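Local atomic coordinates of cytosine deaminase (Klebsiella pneumoniae, PDB entry 4R85), a protein that deaminates 5-methylcytosine and probably cytosine, as an iron(II)-containing hydrolase of the amidohydrolase superfamily. Residues E54-D60 against H113-D119; S269-E273 against R324-G329; M105-F109 against G318-I322. All blocks are in the same frame, centred on the assembly; numbering follows the deposited sequence.

Contact 1: E54-D60 against H113-D119. With FE2 (Fe (II) ion), chain H; 17E (5-methylcytosine), chain G.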
ATOM      1  N   GLU A  54       1.754  17.438   2.362  1.00 16.92           N
ATOM      2  CA  GLU A  54       0.718  16.932   1.477  1.00 16.15           C
ATOM      3  C   GLU A  54       0.555  17.958   0.374  1.00 16.19           C
ATOM      4  O   GLU A  54      -0.222  18.897   0.512  1.00 15.59           O
ATOM      5  CB  GLU A  54      -0.602  16.756   2.224  1.00 13.57           C
ATOM      6  CG  GLU A  54      -1.744  16.305   1.310  1.00 18.17           C
ATOM      7  CD  GLU A  54      -1.289  15.244   0.308  1.00 28.03           C
ATOM      8  OE1 GLU A  54      -1.212  14.057   0.693  1.00 29.86           O
ATOM      9  OE2 GLU A  54      -0.996  15.598  -0.860  1.00 23.96           O
ATOM     10  N   PRO A  55       1.301  17.792  -0.724  1.00 13.87           N
ATOM     11  CA  PRO A  55       1.370  18.839  -1.746  1.00 15.00           C
ATOM     12  C   PRO A  55       0.211  18.805  -2.732  1.00 13.97           C
ATOM     13  O   PRO A  55       0.193  19.634  -3.642  1.00 14.09           O
ATOM     14  CB  PRO A  55       2.673  18.511  -2.485  1.00 14.01           C
ATOM     15  CG  PRO A  55       2.769  17.009  -2.379  1.00 14.43           C
ATOM     16  CD  PRO A  55       2.190  16.656  -1.024  1.00 17.10           C
ATOM     17  N   HIS A  56      -0.718  17.867  -2.574  1.00 11.73           N
ATOM     18  CA  HIS A  56      -1.836  17.755  -3.502  1.00 10.18           C
ATOM     19  C   HIS A  56      -2.992  16.955  -2.911  1.00 12.18           C
ATOM     20  O   HIS A  56      -2.956  15.719  -2.870  1.00 12.98           O
ATOM     21  CB  HIS A  56      -1.366  17.098  -4.807  1.00 15.38           C
ATOM     22  CG  HIS A  56      -2.374  17.159  -5.907  1.00 12.18           C
ATOM     23  ND1 HIS A  56      -2.080  17.667  -7.155  1.00 12.37           N
ATOM     24  CD2 HIS A  56      -3.669  16.765  -5.952  1.00 14.55           C
ATOM     25  CE1 HIS A  56      -3.154  17.588  -7.920  1.00 18.06           C
ATOM     26  NE2 HIS A  56      -4.131  17.056  -7.209  1.00 16.90           N
ATOM     27  N   ILE A  57      -4.029  17.664  -2.484  1.00 12.62           N
ATOM     28  CA  ILE A  57      -5.235  17.041  -1.943  1.00 11.24           C
ATOM     29  C   ILE A  57      -6.416  17.921  -2.325  1.00 16.24           C
ATOM     30  O   ILE A  57      -6.230  19.113  -2.577  1.00 13.55           O
ATOM     31  CB  ILE A  57      -5.120  16.886  -0.408  1.00 17.35           C
ATOM     32  CG1 ILE A  57      -6.297  16.088   0.163  1.00 22.09           C
ATOM     33  CG2 ILE A  57      -4.948  18.254   0.270  1.00 15.48           C
ATOM     34  CD1 ILE A  57      -5.989  15.457   1.524  1.00 18.25           C
ATOM     35  N   HIS A  58      -7.614  17.336  -2.415  1.00 11.98           N
ATOM     36  CA  HIS A  58      -8.820  18.097  -2.719  1.00 13.52           C
ATOM     37  C   HIS A  58      -9.688  18.208  -1.481  1.00 13.29           C
ATOM     38  O   HIS A  58     -10.601  17.391  -1.278  1.00 14.40           O
ATOM     39  CB  HIS A  58      -9.633  17.423  -3.825  1.00 14.74           C
ATOM     40  CG  HIS A  58      -8.916  17.333  -5.137  1.00 17.09           C
ATOM     41  ND1 HIS A  58      -9.228  18.138  -6.210  1.00 14.72           N
ATOM     42  CD2 HIS A  58      -7.918  16.519  -5.554  1.00 13.30           C
ATOM     43  CE1 HIS A  58      -8.450  17.833  -7.231  1.00 13.16           C
ATOM     44  NE2 HIS A  58      -7.644  16.856  -6.857  1.00 18.66           N
ATOM     45  N   LEU A  59      -9.418  19.218  -0.661  1.00 13.37           N
ATOM     46  CA  LEU A  59     -10.150  19.396   0.597  1.00 15.01           C
ATOM     47  C   LEU A  59     -11.609  19.796   0.413  1.00 18.59           C
ATOM     48  O   LEU A  59     -12.427  19.576   1.302  1.00 17.97           O
ATOM     49  CB  LEU A  59      -9.450  20.412   1.501  1.00 19.03           C
ATOM     50  CG  LEU A  59      -8.126  19.936   2.087  1.00 18.41           C
ATOM     51  CD1 LEU A  59      -7.525  21.002   2.985  1.00 22.87           C
ATOM     52  CD2 LEU A  59      -8.333  18.621   2.840  1.00 18.37           C
ATOM     53  N   ASP A  60     -11.951  20.389  -0.725  1.00 15.82           N
ATOM     54  CA  ASP A  60     -13.349  20.760  -0.933  1.00 17.58           C
ATOM     55  C   ASP A  60     -14.239  19.527  -1.088  1.00 18.48           C
ATOM     56  O   ASP A  60     -15.398  19.534  -0.672  1.00 21.35           O
ATOM     57  CB  ASP A  60     -13.528  21.752  -2.098  1.00 17.29           C
ATOM     58  CG  ASP A  60     -13.074  21.195  -3.445  1.00 21.46           C
ATOM     59  OD1 ASP A  60     -13.558  21.719  -4.472  1.00 18.58           O
ATOM     60  OD2 ASP A  60     -12.247  20.254  -3.489  1.00 18.32           O
ATOM     61  N   HIS A 113       2.292  20.970   6.168  1.00 17.37           N
ATOM     62  CA  HIS A 113       2.221  21.740   4.935  1.00 16.77           C
ATOM     63  C   HIS A 113       1.274  21.058   3.958  1.00 12.98           C
ATOM     64  O   HIS A 113       1.405  19.868   3.670  1.00 13.73           O
ATOM     65  CB  HIS A 113       3.614  21.908   4.328  1.00 15.88           C
ATOM     66  CG  HIS A 113       4.543  22.684   5.204  1.00 19.04           C
ATOM     67  ND1 HIS A 113       4.510  24.058   5.285  1.00 21.28           N
ATOM     68  CD2 HIS A 113       5.503  22.276   6.069  1.00 18.58           C
ATOM     69  CE1 HIS A 113       5.424  24.468   6.147  1.00 23.01           C
ATOM     70  NE2 HIS A 113       6.040  23.406   6.639  1.00 21.31           N
ATOM     71  N   VAL A 114       0.297  21.816   3.471  1.00 14.74           N
ATOM     72  CA  VAL A 114      -0.749  21.256   2.636  1.00 15.40           C
ATOM     73  C   VAL A 114      -1.052  22.185   1.471  1.00 15.94           C
ATOM     74  O   VAL A 114      -1.179  23.387   1.652  1.00 16.34           O
ATOM     75  CB  VAL A 114      -2.055  21.076   3.446  1.00 16.08           C
ATOM     76  CG1 VAL A 114      -3.198  20.556   2.548  1.00 16.03           C
ATOM     77  CG2 VAL A 114      -1.838  20.155   4.636  1.00 13.94           C
ATOM     78  N   ARG A 115      -1.173  21.625   0.274  1.00 14.91           N
ATOM     79  CA  ARG A 115      -1.679  22.390  -0.855  1.00 15.64           C
ATOM     80  C   ARG A 115      -2.987  21.751  -1.313  1.00 14.52           C
ATOM     81  O   ARG A 115      -3.003  20.587  -1.721  1.00 12.19           O
ATOM     82  CB  ARG A 115      -0.659  22.431  -1.996  1.00 14.81           C
ATOM     83  CG  ARG A 115      -1.191  23.092  -3.269  1.00 17.22           C
ATOM     84  CD  ARG A 115      -0.132  23.092  -4.372  1.00 16.17           C
ATOM     85  NE  ARG A 115       0.871  24.136  -4.162  1.00 14.67           N
ATOM     86  CZ  ARG A 115       1.899  24.332  -4.976  1.00 15.53           C
ATOM     87  NH1 ARG A 115       2.051  23.539  -6.031  1.00 12.50           N
ATOM     88  NH2 ARG A 115       2.772  25.307  -4.733  1.00 16.17           N
ATOM     89  N   THR A 116      -4.086  22.495  -1.215  1.00 14.58           N
ATOM     90  CA  THR A 116      -5.376  21.941  -1.597  1.00 14.78           C
ATOM     91  C   THR A 116      -5.828  22.549  -2.906  1.00 12.52           C
ATOM     92  O   THR A 116      -5.654  23.744  -3.132  1.00 13.46           O
ATOM     93  CB  THR A 116      -6.479  22.157  -0.525  1.00 12.19           C
ATOM     94  OG1 THR A 116      -7.677  21.489  -0.941  1.00 14.76           O
ATOM     95  CG2 THR A 116      -6.792  23.636  -0.332  1.00 13.92           C
ATOM     96  N   HIS A 117      -6.376  21.714  -3.780  1.00 13.02           N
ATOM     97  CA  HIS A 117      -7.086  22.213  -4.946  1.00 15.15           C
ATOM     98  C   HIS A 117      -8.539  22.456  -4.543  1.00 20.54           C
ATOM     99  O   HIS A 117      -9.092  21.718  -3.724  1.00 23.09           O
ATOM    100  CB  HIS A 117      -6.974  21.216  -6.111  1.00 13.58           C
ATOM    101  CG  HIS A 117      -5.566  21.039  -6.590  1.00 14.64           C
ATOM    102  ND1 HIS A 117      -5.110  21.573  -7.775  1.00 16.58           N
ATOM    103  CD2 HIS A 117      -4.497  20.448  -6.005  1.00 14.41           C
ATOM    104  CE1 HIS A 117      -3.822  21.300  -7.910  1.00 14.30           C
ATOM    105  NE2 HIS A 117      -3.427  20.619  -6.851  1.00 17.35           N
ATOM    106  N   VAL A 118      -9.138  23.521  -5.075  1.00 14.12           N
ATOM    107  CA  VAL A 118     -10.545  23.816  -4.834  1.00 16.22           C
ATOM    108  C   VAL A 118     -11.226  24.067  -6.168  1.00 14.22           C
ATOM    109  O   VAL A 118     -10.757  24.882  -6.950  1.00 12.11           O
ATOM    110  CB  VAL A 118     -10.734  25.080  -3.975  1.00 18.23           C
ATOM    111  CG1 VAL A 118     -12.228  25.291  -3.655  1.00 15.04           C
ATOM    112  CG2 VAL A 118      -9.918  24.980  -2.714  1.00 25.71           C
ATOM    113  N   ASP A 119     -12.336  23.376  -6.420  1.00 14.73           N
ATOM    114  CA  ASP A 119     -13.053  23.510  -7.684  1.00 17.90           C
ATOM    115  C   ASP A 119     -13.667  24.912  -7.793  1.00 18.51           C
ATOM    116  O   ASP A 119     -14.497  25.297  -6.972  1.00 18.80           O
ATOM    117  CB  ASP A 119     -14.122  22.412  -7.785  1.00 14.37           C
ATOM    118  CG  ASP A 119     -14.911  22.452  -9.083  1.00 17.45           C
ATOM    119  OD1 ASP A 119     -15.888  21.673  -9.181  1.00 18.31           O
ATOM    120  OD2 ASP A 119     -14.576  23.233 -10.002  1.00 13.97           O
TER
HETATM  121 FE   FE2 H 502      -5.883  15.892  -8.027  1.00 19.40          FE
HETATM  122  N1  17E G 501     -10.616  15.875 -10.000  1.00 12.92           N
HETATM  123  C2  17E G 501      -9.749  15.504 -10.943  1.00 13.67           C
HETATM  124  O2  17E G 501      -9.847  16.047 -12.199  1.00 13.81           O
HETATM  125  N3  17E G 501      -8.780  14.618 -10.694  1.00 15.01           N
HETATM  126  C4  17E G 501      -8.659  14.067  -9.475  1.00 19.47           C
HETATM  127  N4  17E G 501      -7.621  13.120  -9.221  1.00 20.70           N
HETATM  128  C5  17E G 501      -9.543  14.426  -8.455  1.00 13.49           C
HETATM  129  C6  17E G 501     -10.533  15.357  -8.758  1.00 14.79           C
HETATM  130  CM5 17E G 501      -9.421  13.825  -7.091  1.00 14.00           C
HETATM  131  O   HOH W   1      -1.028  19.983  -6.007  1.00 18.99           O
HETATM  132  O   HOH W   2     -15.614  23.528  -4.888  1.00 23.84           O
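His-56 and His-58 each bind the iron(II) ion through NE2, and His-117 of the neighbouring strand packs against both. Its NE2 sits over one face of the His-56 ring, toward the rim, 3.2 Å from His-56 CE1; the two planes are 31° apart. His-117 CB rests off-centre against the His-58 ring, whose CD2 lies 3.4 Å from methyl CM5 of the bound 5-methylcytosine. A water in the plane of the His-117 ring, 2.6 Å from its NE2, donates to Pro-55 O. His-209, His-241 and Asp-308 complete the metal site. Ser-240 is hydrogen-bonded to His-56 ND1. The two metal histidines, separated by a single residue on the first barrel strand and the turn that follows, form the HxH signature of the amidohydrolase TIM barrel. The backbones of strands 47-57 and 111-119 run parallel here, with a beta bulge between the Glu-54/Val-114 and Ile-57/Thr-116 bridges. Arg-115 N donates to Glu-54 O and His-117 N to Ile-57 O. Glu-54 turns back at chi2 (41°), and its OE2 accepts His-56 N through the anti lone pair. Further on, Leu-59 N donates to Thr-116 OG1 at 2.9 Å. At Asp-60 a CG set between backbone N and carbonyl carbon (chi1 62°) turns the carboxylate toward the 118-119 backbone, where OD1 takes Asp-119 N from above the carboxylate plane at 2.8 Å. A second water donates to that OD1 and to Asp-119 O.

Contact 2: S269-E273 against R324-G329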
ATOM      1  N   SER A 269       3.086  13.070  -8.155  1.00 10.47           N
ATOM      2  CA  SER A 269       2.433  11.813  -8.515  1.00 10.83           C
ATOM      3  C   SER A 269       1.552  11.368  -7.358  1.00 12.99           C
ATOM      4  O   SER A 269       1.949  11.491  -6.199  1.00 11.36           O
ATOM      5  CB  SER A 269       3.481  10.737  -8.785  1.00 14.66           C
ATOM      6  OG  SER A 269       2.868   9.462  -8.904  1.00 17.25           O
ATOM      7  N   CYS A 270       0.368  10.842  -7.676  1.00 13.25           N
ATOM      8  CA  CYS A 270      -0.563  10.347  -6.668  1.00 13.66           C
ATOM      9  C   CYS A 270      -0.822   8.864  -6.921  1.00 12.11           C
ATOM     10  O   CYS A 270      -1.849   8.493  -7.503  1.00 12.90           O
ATOM     11  CB  CYS A 270      -1.886  11.116  -6.721  1.00 13.10           C
ATOM     12  SG  CYS A 270      -1.705  12.906  -6.494  1.00 17.62           S
ATOM     13  N   PRO A 271       0.120   8.011  -6.494  1.00 16.68           N
ATOM     14  CA  PRO A 271       0.107   6.601  -6.902  1.00 18.19           C
ATOM     15  C   PRO A 271      -1.107   5.795  -6.445  1.00 14.26           C
ATOM     16  O   PRO A 271      -1.562   4.967  -7.227  1.00 12.12           O
ATOM     17  CB  PRO A 271       1.406   6.042  -6.288  1.00 16.95           C
ATOM     18  CG  PRO A 271       1.741   6.980  -5.165  1.00 15.12           C
ATOM     19  CD  PRO A 271       1.286   8.332  -5.648  1.00 16.49           C
ATOM     20  N   THR A 272      -1.613   5.997  -5.231  1.00 15.87           N
ATOM     21  CA  THR A 272      -2.793   5.240  -4.825  1.00 18.82           C
ATOM     22  C   THR A 272      -3.998   5.671  -5.656  1.00 17.17           C
ATOM     23  O   THR A 272      -4.832   4.854  -6.018  1.00 13.28           O
ATOM     24  CB  THR A 272      -3.131   5.370  -3.318  1.00 13.90           C
ATOM     25  OG1 THR A 272      -3.345   6.748  -2.974  1.00 16.77           O
ATOM     26  CG2 THR A 272      -2.010   4.795  -2.472  1.00 23.99           C
ATOM     27  N   GLU A 273      -4.073   6.956  -5.975  1.00 14.13           N
ATOM     28  CA  GLU A 273      -5.218   7.444  -6.736  1.00 14.39           C
ATOM     29  C   GLU A 273      -5.145   6.935  -8.167  1.00 15.17           C
ATOM     30  O   GLU A 273      -6.134   6.446  -8.726  1.00 14.97           O
ATOM     31  CB  GLU A 273      -5.270   8.969  -6.735  1.00 13.78           C
ATOM     32  CG  GLU A 273      -6.575   9.511  -7.256  1.00 16.04           C
ATOM     33  CD  GLU A 273      -7.536   9.872  -6.131  1.00 23.04           C
ATOM     34  OE1 GLU A 273      -7.227   9.580  -4.954  1.00 22.49           O
ATOM     35  OE2 GLU A 273      -8.587  10.472  -6.425  1.00 19.02           O
ATOM     36  N   ARG A 324       1.751   5.713   3.766  1.00 17.83           N
ATOM     37  CA  ARG A 324       1.057   4.667   3.037  1.00 13.08           C
ATOM     38  C   ARG A 324       1.208   4.937   1.538  1.00 12.32           C
ATOM     39  O   ARG A 324       1.412   4.015   0.750  1.00 13.21           O
ATOM     40  CB  ARG A 324      -0.430   4.615   3.435  1.00 17.87           C
ATOM     41  CG  ARG A 324      -1.163   3.363   2.961  1.00 22.74           C
ATOM     42  CD  ARG A 324      -2.660   3.384   3.348  1.00 28.11           C
ATOM     43  NE  ARG A 324      -3.318   4.563   2.793  1.00 28.71           N
ATOM     44  CZ  ARG A 324      -4.017   4.577   1.664  1.00 23.00           C
ATOM     45  NH1 ARG A 324      -4.191   3.461   0.964  1.00 19.81           N
ATOM     46  NH2 ARG A 324      -4.550   5.714   1.234  1.00 19.98           N
ATOM     47  N   ILE A 325       1.104   6.213   1.162  1.00 11.14           N
ATOM     48  CA  ILE A 325       1.264   6.646  -0.229  1.00 15.20           C
ATOM     49  C   ILE A 325       2.681   6.404  -0.732  1.00 17.97           C
ATOM     50  O   ILE A 325       2.896   5.928  -1.859  1.00 15.84           O
ATOM     51  CB  ILE A 325       0.976   8.154  -0.371  1.00 19.68           C
ATOM     52  CG1 ILE A 325      -0.424   8.492   0.131  1.00 23.58           C
ATOM     53  CG2 ILE A 325       1.189   8.632  -1.804  1.00 20.18           C
ATOM     54  CD1 ILE A 325      -1.492   7.473  -0.156  1.00 18.84           C
ATOM     55  N   LEU A 326       3.651   6.752   0.107  1.00 12.27           N
ATOM     56  CA  LEU A 326       5.045   6.505  -0.208  1.00 12.15           C
ATOM     57  C   LEU A 326       5.258   5.031  -0.498  1.00 12.22           C
ATOM     58  O   LEU A 326       5.866   4.682  -1.495  1.00 15.01           O
ATOM     59  CB  LEU A 326       5.950   6.968   0.942  1.00 11.34           C
ATOM     60  CG  LEU A 326       7.450   6.694   0.781  1.00 14.08           C
ATOM     61  CD1 LEU A 326       7.981   7.376  -0.472  1.00 15.28           C
ATOM     62  CD2 LEU A 326       8.218   7.167   2.023  1.00 15.98           C
ATOM     63  N   ASP A 327       4.752   4.164   0.375  1.00 11.66           N
ATOM     64  CA  ASP A 327       4.876   2.722   0.176  1.00 13.74           C
ATOM     65  C   ASP A 327       4.333   2.315  -1.206  1.00 13.37           C
ATOM     66  O   ASP A 327       5.015   1.637  -1.997  1.00 12.04           O
ATOM     67  CB  ASP A 327       4.109   2.000   1.284  1.00 19.68           C
ATOM     68  CG  ASP A 327       4.337   0.501   1.288  1.00 25.95           C
ATOM     69  OD1 ASP A 327       3.338  -0.248   1.398  1.00 26.36           O
ATOM     70  OD2 ASP A 327       5.509   0.070   1.219  1.00 24.56           O
ATOM     71  N   ALA A 328       3.116   2.764  -1.499  1.00 11.62           N
ATOM     72  CA  ALA A 328       2.457   2.466  -2.766  1.00 13.89           C
ATOM     73  C   ALA A 328       3.294   2.935  -3.948  1.00 14.33           C
ATOM     74  O   ALA A 328       3.486   2.205  -4.917  1.00 13.88           O
ATOM     75  CB  ALA A 328       1.084   3.135  -2.807  1.00 15.74           C
ATOM     76  N   GLY A 329       3.780   4.165  -3.852  1.00 12.93           N
ATOM     77  CA  GLY A 329       4.556   4.767  -4.914  1.00 12.20           C
ATOM     78  C   GLY A 329       5.826   3.998  -5.192  1.00 15.55           C
ATOM     79  O   GLY A 329       6.152   3.733  -6.343  1.00 12.22           O
TER
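Thr-272 and Ile-325 meet with their side chains at about a right angle. The Ile-325 side chain ends in CD1, which lies 3.4 Å from Thr-272 OG1 and 3.6 Å from Thr-272 CG2, so both branches of the threonine bear on one methyl. With chi1 at 58°, OG1 stands between the threonine's backbone N and carbonyl carbon, while CG2 is anti to the carbonyl carbon, beside the backbone N. CG2 thereby also reaches the next turn of the opposing helix, touching Ala-328 CB at 3.5 Å.

Pro-271 makes the second half of the interface. Its ring, too, lies at roughly a right angle to the Ile-325 side chain, but it meets the other branch: Pro-271 CG is 3.8 Å from Ile-325 CG2. The same CG comes to 3.6 Å from Gly-329 CA, pressing on bare backbone, and lies 3.7 Å from Ile-325 O, the carbonyl that accepts the helical bond from Gly-329 N. Ile-325 thus parts its two branches between neighbouring residues, CG2 to the proline and CD1 to the threonine, in a contact made by van der Waals packing.

Cys-270 is the N-cap of helix 271-277, so the proline and threonine that do the packing belong to its first turn. In the same turn Glu-273 lines the 5-methylcytosine pocket and is hydrogen-bonded through OE2 to Ser-309 OG. Arg-324 forms a salt bridge with Asp-327 of the second subunit, and Thr-272 packs on His-331 of that subunit. Phe-305 of barrel strand 303-305 touches both Pro-271 and Ile-325, placing the junction of helices 271-277 and 322-332 against the barrel wall.

Contact 3: M105-F109 against G318-I322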
ATOM      1  N   MET A 105      -6.886  14.714  10.446  1.00 20.68           N
ATOM      2  CA  MET A 105      -6.246  13.452  10.073  1.00 15.65           C
ATOM      3  C   MET A 105      -4.821  13.671   9.597  1.00 18.12           C
ATOM      4  O   MET A 105      -3.940  12.856   9.876  1.00 17.14           O
ATOM      5  CB  MET A 105      -6.993  12.760   8.926  1.00 17.04           C
ATOM      6  CG  MET A 105      -8.434  12.366   9.189  1.00 22.81           C
ATOM      7  SD  MET A 105      -9.029  11.492   7.708  1.00 27.08           S
ATOM      8  CE  MET A 105     -10.777  11.870   7.826  1.00 27.49           C
ATOM      9  N   LEU A 106      -4.602  14.740   8.836  1.00 14.25           N
ATOM     10  CA  LEU A 106      -3.268  15.007   8.300  1.00 16.35           C
ATOM     11  C   LEU A 106      -2.315  15.378   9.434  1.00 17.70           C
ATOM     12  O   LEU A 106      -1.177  14.915   9.473  1.00 16.69           O
ATOM     13  CB  LEU A 106      -3.303  16.108   7.232  1.00 15.77           C
ATOM     14  CG  LEU A 106      -4.079  15.786   5.946  1.00 22.13           C
ATOM     15  CD1 LEU A 106      -4.377  17.058   5.155  1.00 19.30           C
ATOM     16  CD2 LEU A 106      -3.294  14.790   5.090  1.00 18.57           C
ATOM     17  N   ARG A 107      -2.797  16.214  10.353  1.00 19.14           N
ATOM     18  CA  ARG A 107      -2.059  16.590  11.558  1.00 18.97           C
ATOM     19  C   ARG A 107      -1.670  15.347  12.360  1.00 23.68           C
ATOM     20  O   ARG A 107      -0.539  15.239  12.845  1.00 15.99           O
ATOM     21  CB  ARG A 107      -2.911  17.535  12.418  1.00 16.20           C
ATOM     22  CG  ARG A 107      -2.299  17.957  13.768  1.00 16.94           C
ATOM     23  CD  ARG A 107      -2.702  17.028  14.913  1.00 20.56           C
ATOM     24  NE  ARG A 107      -4.101  16.597  14.824  1.00 21.57           N
ATOM     25  CZ  ARG A 107      -5.131  17.293  15.294  1.00 25.81           C
ATOM     26  NH1 ARG A 107      -4.925  18.460  15.886  1.00 27.67           N
ATOM     27  NH2 ARG A 107      -6.367  16.822  15.172  1.00 27.44           N
ATOM     28  N   ASP A 108      -2.617  14.419  12.506  1.00 19.48           N
ATOM     29  CA  ASP A 108      -2.362  13.182  13.239  1.00 18.46           C
ATOM     30  C   ASP A 108      -1.192  12.410  12.646  1.00 21.98           C
ATOM     31  O   ASP A 108      -0.504  11.679  13.356  1.00 20.53           O
ATOM     32  CB  ASP A 108      -3.591  12.280  13.270  1.00 17.45           C
ATOM     33  CG  ASP A 108      -4.670  12.786  14.216  1.00 27.24           C
ATOM     34  OD1 ASP A 108      -4.376  13.667  15.064  1.00 25.49           O
ATOM     35  OD2 ASP A 108      -5.816  12.286  14.112  1.00 23.68           O
ATOM     36  N   PHE A 109      -0.973  12.575  11.346  1.00 18.67           N
ATOM     37  CA  PHE A 109       0.097  11.862  10.669  1.00 15.57           C
ATOM     38  C   PHE A 109       1.316  12.732  10.317  1.00 20.50           C
ATOM     39  O   PHE A 109       2.095  12.392   9.423  1.00 19.80           O
ATOM     40  CB  PHE A 109      -0.443  11.115   9.446  1.00 15.31           C
ATOM     41  CG  PHE A 109      -1.214   9.883   9.802  1.00 17.69           C
ATOM     42  CD1 PHE A 109      -0.552   8.736  10.221  1.00 17.01           C
ATOM     43  CD2 PHE A 109      -2.606   9.873   9.732  1.00 19.76           C
ATOM     44  CE1 PHE A 109      -1.261   7.589  10.561  1.00 21.70           C
ATOM     45  CE2 PHE A 109      -3.322   8.735  10.059  1.00 20.11           C
ATOM     46  CZ  PHE A 109      -2.647   7.586  10.471  1.00 22.81           C
ATOM     47  N   GLY A 318      -8.520   6.409   2.237  1.00 21.27           N
ATOM     48  CA  GLY A 318      -7.746   7.559   2.696  1.00 22.71           C
ATOM     49  C   GLY A 318      -7.822   7.769   4.202  1.00 20.99           C
ATOM     50  O   GLY A 318      -8.891   7.656   4.795  1.00 17.49           O
ATOM     51  N   ASN A 319      -6.689   8.061   4.835  1.00 16.90           N
ATOM     52  CA  ASN A 319      -6.686   8.260   6.285  1.00 20.88           C
ATOM     53  C   ASN A 319      -5.742   9.371   6.754  1.00 20.44           C
ATOM     54  O   ASN A 319      -5.599   9.609   7.959  1.00 17.90           O
ATOM     55  CB  ASN A 319      -6.369   6.950   7.024  1.00 24.86           C
ATOM     56  CG  ASN A 319      -4.985   6.399   6.683  1.00 22.24           C
ATOM     57  OD1 ASN A 319      -4.154   7.087   6.099  1.00 22.35           O
ATOM     58  ND2 ASN A 319      -4.744   5.141   7.037  1.00 29.52           N
ATOM     59  N   GLY A 320      -5.099  10.035   5.800  1.00 16.13           N
ATOM     60  CA  GLY A 320      -4.188  11.125   6.113  1.00 20.68           C
ATOM     61  C   GLY A 320      -2.716  10.732   6.161  1.00 19.71           C
ATOM     62  O   GLY A 320      -1.847  11.601   6.288  1.00 19.96           O
ATOM     63  N   ASN A 321      -2.428   9.435   6.058  1.00 16.69           N
ATOM     64  CA  ASN A 321      -1.056   8.929   6.264  1.00 19.41           C
ATOM     65  C   ASN A 321      -0.226   8.873   4.979  1.00 16.82           C
ATOM     66  O   ASN A 321      -0.385   7.959   4.170  1.00 13.10           O
ATOM     67  CB  ASN A 321      -1.093   7.547   6.925  1.00 17.05           C
ATOM     68  CG  ASN A 321       0.298   7.010   7.258  1.00 20.77           C
ATOM     69  OD1 ASN A 321       1.280   7.754   7.282  1.00 16.78           O
ATOM     70  ND2 ASN A 321       0.378   5.715   7.532  1.00 21.94           N
ATOM     71  N   ILE A 322       0.662   9.849   4.800  1.00 15.43           N
ATOM     72  CA  ILE A 322       1.476   9.929   3.583  1.00 15.29           C
ATOM     73  C   ILE A 322       2.473   8.764   3.443  1.00 16.16           C
ATOM     74  O   ILE A 322       2.925   8.445   2.334  1.00 15.43           O
ATOM     75  CB  ILE A 322       2.218  11.295   3.483  1.00 24.22           C
ATOM     76  CG1 ILE A 322       2.681  11.564   2.043  1.00 21.86           C
ATOM     77  CG2 ILE A 322       3.395  11.339   4.445  1.00 23.85           C
ATOM     78  CD1 ILE A 322       1.749  12.455   1.250  1.00 24.54           C
TER
HETATM   79  O   HOH W   3       2.855   9.554   8.796  1.00 22.33           O
HETATM   80  O   HOH W   4       0.958  11.866   6.649  1.00 37.67           O
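Phe-109 and Asn-321 stack flat on each other, the ring and the amide only 9° from parallel. Asn-321 CB stands almost over the middle of the ring, 3.5 Å from its centroid, in a CH-pi contact. Asn-321 holds CG anti to the backbone N (chi1 -176°), which carries the amide from the ring centre out over its CD1-CE1 side, with CG 3.5 Å from Phe-109 CD1. From there OD1 caps Leu-323 N at the start of helix 322-332 and accepts a bond from a water that also donates to Phe-109 O.

In the phenylalanine CG is anti to the carbonyl carbon (chi1 -75°), which brings CE2 to 3.2 Å from Asn-319 O. Met-105, extended beyond CG, lays CB and SD along that same carbonyl. Between them Gly-320, at a positive phi, turns bare backbone to the last turn of helix 92-108: Leu-106 CD2 is 3.7 Å from Gly-320 O. A second water donates to this oxygen and to Phe-109 O while accepting from Ile-322 N.

Asn-319 OD1 takes Asn-321 N at 2.9 Å, and this Asx turn leads into the Asn-321 N-cap of helix 322-332, packed on the C-terminal part of barrel helix 92-108.

Overall arrangement
From the N terminus, contact 1 comes first: it closes a largely helical excursion of about fifty residues, bringing strand 47-57 beside strand 111-119 in the barrel. Helix 92-108 lies on that excursion, and its last turn opens contact 3. Contact 3 closes much later, at the loop before helix 322-332, and so crosses contact 1. Contact 2, in series after contact 1 but crossing contact 3, opens at 269-273 and closes at 324-329, joining helix 271-277, which follows strand 266-269, to helix 322-332. Leu-106 packs on Val-114 and Ile-57, and Ile-322 on Glu-54, joining contacts 1 and 3. Arg-324 touches Gly-318 and Asn-319, linking contacts 2 and 3; both also meet the second subunit.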